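DUTPase (Staphylococcus phage 11, PDB 4GV8) hydrolyses dUTP to dUMP and pyrophosphate as a trimeric jelly-roll dUTPase of a staphylococcal phage. Local coordinates at residues V36-P39 / Q40-A43. Residues are numbered along the deposited sequence; the frame is centred on the assembly and turned at random.
Sequences VLEP and QEKA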
# COMPACT_ATOMS: atom_id res chain seq x y z
N VAL B 36 -20.43 -9.11 -6.47
CA VAL B 36 -19.74 -10.37 -6.26
C VAL B 36 -18.35 -10.25 -6.88
O VAL B 36 -18.19 -9.75 -7.98
CB VAL B 36 -20.54 -11.56 -6.90
CG1 VAL B 36 -19.75 -12.85 -6.78
CG2 VAL B 36 -21.87 -11.70 -6.17
N LEU B 37 -17.34 -10.67 -6.13
CA LEU B 37 -15.95 -10.62 -6.58
C LEU B 37 -15.26 -11.98 -6.30
O LEU B 37 -15.01 -12.36 -5.15
CB LEU B 37 -15.23 -9.45 -5.88
CG LEU B 37 -13.99 -8.82 -6.57
CD1 LEU B 37 -14.39 -8.23 -7.94
CD2 LEU B 37 -13.37 -7.76 -5.65
N GLU B 38 -14.96 -12.69 -7.38
CA GLU B 38 -14.43 -14.05 -7.29
C GLU B 38 -12.90 -13.99 -7.30
O GLU B 38 -12.31 -12.96 -7.63
CB GLU B 38 -15.00 -14.87 -8.45
CG GLU B 38 -16.53 -14.87 -8.48
CD GLU B 38 -17.18 -16.23 -8.76
OE1 GLU B 38 -16.46 -17.19 -9.11
OE2 GLU B 38 -18.44 -16.33 -8.61
N PRO B 39 -12.23 -15.10 -6.92
CA PRO B 39 -10.77 -15.08 -6.87
C PRO B 39 -10.12 -14.52 -8.12
O PRO B 39 -10.50 -14.85 -9.28
CB PRO B 39 -10.40 -16.54 -6.67
CG PRO B 39 -11.59 -17.14 -5.97
CD PRO B 39 -12.78 -16.39 -6.44
N GLN B 40 -9.18 -13.62 -7.84
CA GLN B 40 -8.35 -12.95 -8.81
C GLN B 40 -9.04 -11.79 -9.54
O GLN B 40 -8.39 -11.11 -10.32
CB GLN B 40 -7.69 -13.96 -9.75
CG GLN B 40 -6.62 -14.80 -9.08
CD GLN B 40 -5.61 -13.91 -8.37
OE1 GLN B 40 -4.84 -13.21 -9.01
NE2 GLN B 40 -5.62 -13.92 -7.03
N GLU B 41 -10.33 -11.55 -9.25
CA GLU B 41 -11.11 -10.44 -9.88
C GLU B 41 -10.84 -9.07 -9.29
O GLU B 41 -10.52 -8.95 -8.10
CB GLU B 41 -12.63 -10.72 -9.85
CG GLU B 41 -12.95 -11.96 -10.71
CD GLU B 41 -14.42 -12.22 -10.91
OE1 GLU B 41 -15.22 -11.73 -10.09
OE2 GLU B 41 -14.78 -12.98 -11.85
N LYS B 42 -10.96 -8.05 -10.14
CA LYS B 42 -10.68 -6.65 -9.82
C LYS B 42 -11.94 -5.82 -10.13
O LYS B 42 -12.67 -6.11 -11.03
CB LYS B 42 -9.49 -6.13 -10.66
CG LYS B 42 -8.16 -6.78 -10.29
CD LYS B 42 -7.07 -6.48 -11.29
CE LYS B 42 -6.89 -4.97 -11.47
NZ LYS B 42 -6.24 -4.32 -10.29
N ALA B 43 -12.19 -4.81 -9.30
CA ALA B 43 -13.26 -3.86 -9.50
C ALA B 43 -12.88 -2.53 -8.82
O ALA B 43 -11.96 -2.45 -7.94
CB ALA B 43 -14.55 -4.39 -8.87
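A type II beta turn from Glu38 to Glu41 links strand 35-37 to strand 42-46 in the jelly roll of this dUTPase, and Glu38 and Glu41 are joined across it by two hydrogen bonds. The turn bond runs from Glu41 N to Glu38 O and is 2.9 Å long. Pro39 and Gln40, the latter with a positive phi, occupy the corner positions, as expected for a type II turn. The second bond returns from backbone to side chain: Glu38 N gives its hydrogen to Glu41 OE1 at 2.9 Å, nearly straight at 172°, yet the donor stands 56° out of the carboxylate plane. Glu41 reaches it because CG lies beside its own backbone N (chi1 -64°) and the chain then runs extended, passing Glu38 O. The two glutamates extend next to one another in a common direction, with Glu38 CB 3.5 Å from Glu41 OE1. The Leu37 side chain instead runs antiparallel to that of Glu41. Leu37 places CG opposite its own N, which lets CD1 lie 3.6 Å from Glu41 CB and 4.0 Å from Ala43 CB. At the corner, Gln40 NE2 is hydrogen-bonded to Ala96 O and Asp95 OD1, and its OE1 to Lys93 NZ, while Lys42 NZ bonds Ser68 O of the second subunit. Residue 38 is thus gripped through both its N-H and its C=O by residue 41, which ties the conformation of the turn to the Glu41 side chain. The carboxylates remain separated, Glu38 OE1 lying 5.3 Å from Glu41 OE2, and Glu38 OE2 has a long, weak ion pair with Arg121 NH1; together with the N-H donated to Glu41, which would favour its ionised form, this may partly offset the like charges.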